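PDB 3LKB: probable branched-chain amino acid ABC transporter, amino acid binding protein from Thermus thermophilus, which binds valine and probably delivers branched-chain amino acids to an ABC transporter for uptake into the cell. Local coordinates for residues Q6-T17 / V47-Y58. The protein carries 2 engineered substitutions. Numbering follows the deposited sequence.
Sequences QQVTLFWSGAIT and VVFNCVVRDDQY. With VAL (valine), chain C.
Val52 CG1 meets the Phe11 ring at its edge, 3.9 Å from CD1, and the same methyl lies under the centre of one face of the Arg54 guanidinium. The ring and guanidinium planes stand 79° apart, while Arg54 NH1 is salt-bridged to Glu69 of helix 60-72. On the opposite side of the sheet, Trp12 has Gly14 N above one face, offset toward the rim, and Ile16 CD1 at its edge, and Val53 CG1 comes within 3.8 Å of Trp12 CE3. Phe49 has Val47 CG1 over the centre of one face, and its CE1 lies beside Val8 CG1.

These side chains clothe two parallel strands paired in register from Gln6–Val47 to Gly14–Asp55, the strands of a beta-alpha-beta unit whose helix 21-41 makes the crossover, in a periplasmic binding protein of the leucine-binding family. Among the polar pairs, Asn50 ND2 donates to Thr9 OG1 at 3.0 Å, with the hydroxyl oxygen close to the amide plane.

At the C-terminal ends of the strands, carboxylates join the two segments. Ser13 OG, carried anti to its own nitrogen (chi1 162°), reaches Asp56 OD2 at 2.8 Å; that oxygen also bonds to Thr63, and OD1 closes an Asx turn onto Tyr58 N. Asp55 OD1 receives Thr17 N at 3.1 Å and Gln57 N at 3.0 Å from opposite faces of the carboxylate plane, while the syn lone pair of OD2 takes Thr17 OG1 at 2.8 Å. An alanine in place of Asp55 would remove the three bonds just named and is likely to let the 15-17 and 56-58 loops drift apart. Since Asp56 grips Tyr58 N and Asp55 ties Thr17 to Gln57, the two carboxylates are likely to hold in place the loop that carries Tyr58, a residue of the valine pocket.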
ATOM      1  N   GLN A   6      28.909  10.992  13.124  1.00 22.82           N
ATOM      2  CA  GLN A   6      27.748  11.867  13.355  1.00 23.12           C
ATOM      3  C   GLN A   6      26.460  11.282  12.753  1.00 22.65           C
ATOM      4  O   GLN A   6      26.481  10.481  11.810  1.00 21.93           O
ATOM      5  CB  GLN A   6      28.002  13.266  12.804  1.00 23.43           C
ATOM      6  CG  GLN A   6      28.186  13.267  11.299  1.00 26.28           C
ATOM      7  CD  GLN A   6      28.491  14.644  10.752  1.00 29.73           C
ATOM      8  OE1 GLN A   6      27.670  15.563  10.845  1.00 30.01           O
ATOM      9  NE2 GLN A   6      29.690  14.801  10.186  1.00 31.73           N
ATOM     10  N   GLN A   7      25.330  11.678  13.323  1.00 22.84           N
ATOM     11  CA  GLN A   7      24.047  11.248  12.806  1.00 22.30           C
ATOM     12  C   GLN A   7      23.505  12.261  11.775  1.00 21.15           C
ATOM     13  O   GLN A   7      23.481  13.496  12.030  1.00 19.89           O
ATOM     14  CB  GLN A   7      23.058  11.041  13.948  1.00 23.01           C
ATOM     15  CG  GLN A   7      21.761  10.422  13.461  1.00 28.01           C
ATOM     16  CD  GLN A   7      20.818  10.060  14.587  1.00 34.53           C
ATOM     17  OE1 GLN A   7      20.386   8.897  14.680  1.00 37.68           O
ATOM     18  NE2 GLN A   7      20.473  11.043  15.442  1.00 33.37           N
ATOM     19  N   VAL A   8      23.097  11.722  10.623  1.00 19.12           N
ATOM     20  CA  VAL A   8      22.437  12.499   9.590  1.00 18.84           C
ATOM     21  C   VAL A   8      21.086  11.859   9.125  1.00 18.95           C
ATOM     22  O   VAL A   8      21.008  10.664   8.759  1.00 18.64           O
ATOM     23  CB  VAL A   8      23.372  12.769   8.375  1.00 18.52           C
ATOM     24  CG1 VAL A   8      22.568  13.312   7.181  1.00 19.29           C
ATOM     25  CG2 VAL A   8      24.510  13.728   8.756  1.00 18.38           C
ATOM     26  N   THR A   9      20.036  12.678   9.154  1.00 18.14           N
ATOM     27  CA  THR A   9      18.724  12.238   8.785  1.00 17.60           C
ATOM     28  C   THR A   9      18.386  12.408   7.318  1.00 17.02           C
ATOM     29  O   THR A   9      18.522  13.490   6.708  1.00 16.30           O
ATOM     30  CB  THR A   9      17.667  12.839   9.646  1.00 17.85           C
ATOM     31  OG1 THR A   9      17.871  12.354  10.990  1.00 21.10           O
ATOM     32  CG2 THR A   9      16.275  12.365   9.144  1.00 16.67           C
ATOM     33  N   LEU A  10      17.971  11.281   6.760  1.00 16.04           N
ATOM     34  CA  LEU A  10      17.546  11.214   5.394  1.00 15.00           C
ATOM     35  C   LEU A  10      16.038  11.041   5.501  1.00 13.09           C
ATOM     36  O   LEU A  10      15.573  10.033   6.001  1.00 11.76           O
ATOM     37  CB  LEU A  10      18.208  10.021   4.728  1.00 16.03           C
ATOM     38  CG  LEU A  10      18.330  10.196   3.215  1.00 20.30           C
ATOM     39  CD1 LEU A  10      18.998  11.524   2.944  1.00 23.61           C
ATOM     40  CD2 LEU A  10      19.133   9.081   2.630  1.00 24.42           C
ATOM     41  N   PHE A  11      15.286  12.056   5.086  1.00 11.33           N
ATOM     42  CA  PHE A  11      13.861  12.074   5.319  1.00 10.73           C
ATOM     43  C   PHE A  11      13.073  12.114   4.001  1.00 10.55           C
ATOM     44  O   PHE A  11      13.318  12.934   3.129  1.00 11.67           O
ATOM     45  CB  PHE A  11      13.510  13.216   6.289  1.00 10.52           C
ATOM     46  CG  PHE A  11      12.072  13.694   6.223  1.00 12.35           C
ATOM     47  CD1 PHE A  11      11.078  13.098   7.010  1.00 14.12           C
ATOM     48  CD2 PHE A  11      11.717  14.755   5.401  1.00 12.02           C
ATOM     49  CE1 PHE A  11       9.759  13.563   6.981  1.00 13.29           C
ATOM     50  CE2 PHE A  11      10.428  15.226   5.366  1.00 13.87           C
ATOM     51  CZ  PHE A  11       9.432  14.614   6.169  1.00 14.92           C
ATOM     52  N   TRP A  12      12.142  11.187   3.845  1.00  9.82           N
ATOM     53  CA  TRP A  12      11.231  11.197   2.705  1.00  8.18           C
ATOM     54  C   TRP A  12       9.840  11.183   3.262  1.00  8.02           C
ATOM     55  O   TRP A  12       9.573  10.532   4.295  1.00  8.53           O
ATOM     56  CB  TRP A  12      11.460   9.952   1.867  1.00  8.12           C
ATOM     57  CG  TRP A  12      10.511   9.754   0.720  1.00  8.17           C
ATOM     58  CD1 TRP A  12      10.622  10.294  -0.500  1.00  6.82           C
ATOM     59  CD2 TRP A  12       9.294   8.959   0.707  1.00  7.70           C
ATOM     60  NE1 TRP A  12       9.573   9.891  -1.302  1.00  8.71           N
ATOM     61  CE2 TRP A  12       8.744   9.073  -0.590  1.00  6.74           C
ATOM     62  CE3 TRP A  12       8.613   8.206   1.670  1.00  6.65           C
ATOM     63  CZ2 TRP A  12       7.578   8.430  -0.977  1.00  4.19           C
ATOM     64  CZ3 TRP A  12       7.431   7.566   1.298  1.00  9.89           C
ATOM     65  CH2 TRP A  12       6.935   7.672  -0.030  1.00 10.45           C
ATOM     66  N   SER A  13       8.961  11.940   2.628  1.00  7.46           N
ATOM     67  CA  SER A  13       7.528  11.908   2.982  1.00  8.60           C
ATOM     68  C   SER A  13       6.746  11.719   1.697  1.00  8.76           C
ATOM     69  O   SER A  13       6.910  12.487   0.771  1.00  9.61           O
ATOM     70  CB  SER A  13       7.106  13.214   3.682  1.00  8.76           C
ATOM     71  OG  SER A  13       5.702  13.387   3.674  1.00  8.16           O
ATOM     72  N   GLY A  14       5.912  10.687   1.631  1.00  9.20           N
ATOM     73  CA  GLY A  14       5.136  10.385   0.428  1.00  7.85           C
ATOM     74  C   GLY A  14       4.108   9.311   0.719  1.00  9.11           C
ATOM     75  O   GLY A  14       3.876   8.940   1.886  1.00  9.79           O
ATOM     76  N   ALA A  15       3.437   8.865  -0.340  1.00  9.30           N
ATOM     77  CA  ALA A  15       2.281   7.999  -0.279  1.00  9.36           C
ATOM     78  C   ALA A  15       2.659   6.511  -0.359  1.00  9.77           C
ATOM     79  O   ALA A  15       2.599   5.922  -1.460  1.00  9.27           O
ATOM     80  CB  ALA A  15       1.345   8.334  -1.425  1.00  8.64           C
ATOM     81  N   ILE A  16       3.022   5.923   0.791  1.00  9.20           N
ATOM     82  CA  ILE A  16       3.238   4.482   0.920  1.00  9.47           C
ATOM     83  C   ILE A  16       1.850   3.818   0.792  1.00 10.57           C
ATOM     84  O   ILE A  16       1.714   2.701   0.248  1.00 10.46           O
ATOM     85  CB  ILE A  16       3.951   4.141   2.278  1.00 10.34           C
ATOM     86  CG1 ILE A  16       5.422   4.546   2.254  1.00 11.29           C
ATOM     87  CG2 ILE A  16       4.030   2.664   2.504  1.00  9.99           C
ATOM     88  CD1 ILE A  16       5.902   5.085   3.589  1.00 15.65           C
ATOM     89  N   THR A  17       0.806   4.532   1.250  1.00  9.86           N
ATOM     90  CA  THR A  17      -0.556   4.082   1.035  1.00  9.78           C
ATOM     91  C   THR A  17      -1.367   5.247   0.585  1.00  9.79           C
ATOM     92  O   THR A  17      -0.832   6.347   0.510  1.00  9.97           O
ATOM     93  CB  THR A  17      -1.166   3.440   2.287  1.00 10.38           C
ATOM     94  OG1 THR A  17      -1.369   4.435   3.326  1.00 11.50           O
ATOM     95  CG2 THR A  17      -0.236   2.300   2.767  1.00  8.86           C
ATOM     96  N   VAL A  47      29.570   8.987   8.920  1.00 18.50           N
ATOM     97  CA  VAL A  47      28.168   9.381   9.004  1.00 18.42           C
ATOM     98  C   VAL A  47      27.261   8.162   9.157  1.00 19.00           C
ATOM     99  O   VAL A  47      27.315   7.231   8.348  1.00 19.15           O
ATOM    100  CB  VAL A  47      27.751  10.144   7.740  1.00 18.03           C
ATOM    101  CG1 VAL A  47      26.232  10.336   7.684  1.00 18.49           C
ATOM    102  CG2 VAL A  47      28.441  11.452   7.671  1.00 16.82           C
ATOM    103  N   VAL A  48      26.431   8.126  10.186  1.00 20.10           N
ATOM    104  CA  VAL A  48      25.359   7.108  10.146  1.00 20.89           C
ATOM    105  C   VAL A  48      24.045   7.772   9.773  1.00 19.87           C
ATOM    106  O   VAL A  48      23.677   8.806  10.346  1.00 20.51           O
ATOM    107  CB  VAL A  48      25.311   6.138  11.387  1.00 21.14           C
ATOM    108  CG1 VAL A  48      26.622   6.174  12.136  1.00 23.37           C
ATOM    109  CG2 VAL A  48      24.183   6.459  12.340  1.00 24.11           C
ATOM    110  N   PHE A  49      23.391   7.235   8.748  1.00 19.25           N
ATOM    111  CA  PHE A  49      22.115   7.790   8.330  1.00 18.81           C
ATOM    112  C   PHE A  49      20.999   7.299   9.238  1.00 19.03           C
ATOM    113  O   PHE A  49      20.854   6.106   9.491  1.00 19.08           O
ATOM    114  CB  PHE A  49      21.794   7.523   6.852  1.00 18.43           C
ATOM    115  CG  PHE A  49      22.712   8.259   5.891  1.00 17.44           C
ATOM    116  CD1 PHE A  49      22.460   9.582   5.529  1.00 16.24           C
ATOM    117  CD2 PHE A  49      23.835   7.630   5.367  1.00 16.30           C
ATOM    118  CE1 PHE A  49      23.304  10.259   4.656  1.00 15.91           C
ATOM    119  CE2 PHE A  49      24.697   8.296   4.489  1.00 16.94           C
ATOM    120  CZ  PHE A  49      24.441   9.606   4.129  1.00 16.25           C
ATOM    121  N   ASN A  50      20.259   8.256   9.762  1.00 18.09           N
ATOM    122  CA  ASN A  50      18.984   7.997  10.357  1.00 18.29           C
ATOM    123  C   ASN A  50      17.901   8.102   9.235  1.00 18.93           C
ATOM    124  O   ASN A  50      17.662   9.157   8.613  1.00 17.61           O
ATOM    125  CB  ASN A  50      18.767   9.012  11.481  1.00 17.70           C
ATOM    126  CG  ASN A  50      17.450   8.854  12.148  1.00 18.83           C
ATOM    127  OD1 ASN A  50      17.052   7.741  12.416  1.00 20.83           O
ATOM    128  ND2 ASN A  50      16.749   9.970  12.421  1.00 16.68           N
ATOM    129  N   CYS A  51      17.276   6.975   8.961  1.00 19.93           N
ATOM    130  CA  CYS A  51      16.372   6.872   7.838  1.00 21.60           C
ATOM    131  C   CYS A  51      14.931   7.121   8.258  1.00 20.04           C
ATOM    132  O   CYS A  51      14.368   6.324   8.960  1.00 20.33           O
ATOM    133  CB  CYS A  51      16.435   5.487   7.255  1.00 22.58           C
ATOM    134  SG  CYS A  51      15.242   5.425   5.881  1.00 34.22           S
ATOM    135  N   VAL A  52      14.350   8.231   7.839  1.00 18.46           N
ATOM    136  CA  VAL A  52      13.005   8.525   8.206  1.00 17.39           C
ATOM    137  C   VAL A  52      12.114   8.584   6.966  1.00 17.90           C
ATOM    138  O   VAL A  52      12.256   9.469   6.113  1.00 17.93           O
ATOM    139  CB  VAL A  52      12.922   9.776   9.045  1.00 17.76           C
ATOM    140  CG1 VAL A  52      11.484  10.072   9.370  1.00 14.10           C
ATOM    141  CG2 VAL A  52      13.786   9.591  10.323  1.00 14.83           C
ATOM    142  N   VAL A  53      11.216   7.600   6.883  1.00 17.77           N
ATOM    143  CA  VAL A  53      10.325   7.403   5.755  1.00 17.92           C
ATOM    144  C   VAL A  53       8.895   7.496   6.252  1.00 17.48           C
ATOM    145  O   VAL A  53       8.435   6.586   6.945  1.00 17.81           O
ATOM    146  CB  VAL A  53      10.563   6.018   5.132  1.00 18.25           C
ATOM    147  CG1 VAL A  53       9.380   5.610   4.288  1.00 18.97           C
ATOM    148  CG2 VAL A  53      11.852   6.039   4.299  1.00 18.89           C
ATOM    149  N   ARG A  54       8.207   8.593   5.912  1.00 16.55           N
ATOM    150  CA  ARG A  54       6.841   8.849   6.415  1.00 16.30           C
ATOM    151  C   ARG A  54       5.812   8.658   5.306  1.00 15.54           C
ATOM    152  O   ARG A  54       5.994   9.109   4.162  1.00 16.48           O
ATOM    153  CB  ARG A  54       6.706  10.291   6.953  1.00 17.15           C
ATOM    154  CG  ARG A  54       7.809  10.726   7.928  1.00 18.80           C
ATOM    155  CD  ARG A  54       7.296  10.899   9.330  1.00 24.47           C
ATOM    156  NE  ARG A  54       7.650   9.795  10.206  1.00 29.86           N
ATOM    157  CZ  ARG A  54       8.251   9.925  11.397  1.00 29.06           C
ATOM    158  NH1 ARG A  54       8.592  11.123  11.866  1.00 27.66           N
ATOM    159  NH2 ARG A  54       8.483   8.843  12.129  1.00 24.85           N
ATOM    160  N   ASP A  55       4.739   7.976   5.643  1.00 13.74           N
ATOM    161  CA  ASP A  55       3.612   7.852   4.805  1.00 12.09           C
ATOM    162  C   ASP A  55       2.666   9.015   5.069  1.00 11.91           C
ATOM    163  O   ASP A  55       1.987   9.020   6.088  1.00 11.63           O
ATOM    164  CB  ASP A  55       2.899   6.553   5.170  1.00 12.59           C
ATOM    165  CG  ASP A  55       1.641   6.298   4.313  1.00 13.10           C
ATOM    166  OD1 ASP A  55       1.470   6.877   3.208  1.00 12.00           O
ATOM    167  OD2 ASP A  55       0.813   5.492   4.761  1.00 18.63           O
ATOM    168  N   ASP A  56       2.608   9.980   4.141  1.00 11.38           N
ATOM    169  CA  ASP A  56       1.650  11.070   4.215  1.00 10.64           C
ATOM    170  C   ASP A  56       0.339  10.791   3.507  1.00 10.18           C
ATOM    171  O   ASP A  56      -0.532  11.650   3.515  1.00  9.84           O
ATOM    172  CB  ASP A  56       2.240  12.370   3.653  1.00 11.43           C
ATOM    173  CG  ASP A  56       2.677  12.254   2.160  1.00 12.65           C
ATOM    174  OD1 ASP A  56       2.040  11.504   1.363  1.00 12.54           O
ATOM    175  OD2 ASP A  56       3.677  12.941   1.799  1.00 11.21           O
ATOM    176  N   GLN A  57       0.222   9.622   2.869  1.00 10.50           N
ATOM    177  CA  GLN A  57      -0.978   9.213   2.112  1.00 10.95           C
ATOM    178  C   GLN A  57      -1.502  10.251   1.105  1.00 10.12           C
ATOM    179  O   GLN A  57      -2.701  10.313   0.827  1.00  9.27           O
ATOM    180  CB  GLN A  57      -2.085   8.790   3.071  1.00 10.73           C
ATOM    181  CG  GLN A  57      -1.625   7.623   3.965  1.00 16.23           C
ATOM    182  CD  GLN A  57      -2.717   7.027   4.781  1.00 19.01           C
ATOM    183  OE1 GLN A  57      -3.390   7.731   5.533  1.00 18.45           O
ATOM    184  NE2 GLN A  57      -2.915   5.707   4.645  1.00 20.86           N
ATOM    185  N   TYR A  58      -0.591  11.042   0.550  1.00  9.27           N
ATOM    186  CA  TYR A  58      -0.949  12.029  -0.461  1.00  9.19           C
ATOM    187  C   TYR A  58      -1.769  13.147   0.144  1.00  8.67           C
ATOM    188  O   TYR A  58      -2.516  13.778  -0.556  1.00  7.71           O
ATOM    189  CB  TYR A  58      -1.773  11.386  -1.603  1.00  8.69           C
ATOM    190  CG  TYR A  58      -1.430  11.930  -2.965  1.00  8.21           C
ATOM    191  CD1 TYR A  58      -0.126  11.874  -3.427  1.00  6.77           C
ATOM    192  CD2 TYR A  58      -2.394  12.526  -3.782  1.00  7.43           C
ATOM    193  CE1 TYR A  58       0.210  12.381  -4.653  1.00  8.29           C
ATOM    194  CE2 TYR A  58      -2.056  13.050  -5.035  1.00  6.84           C
ATOM    195  CZ  TYR A  58      -0.753  12.952  -5.459  1.00  5.89           C
ATOM    196  OH  TYR A  58      -0.371  13.422  -6.664  1.00  6.13           O
TER
HETATM  197  N   VAL C 393       2.420  10.757  -8.231  1.00 17.73           N
HETATM  198  CA  VAL C 393       3.423  11.872  -8.442  1.00 16.42           C
HETATM  199  C   VAL C 393       4.479  11.956  -7.396  1.00 18.37           C
HETATM  200  O   VAL C 393       5.497  11.353  -7.659  1.00 21.88           O
HETATM  201  CB  VAL C 393       2.802  13.249  -8.484  1.00 15.87           C
HETATM  202  CG1 VAL C 393       2.239  13.642  -7.206  1.00 11.82           C
HETATM  203  CG2 VAL C 393       3.804  14.160  -8.836  1.00 12.79           C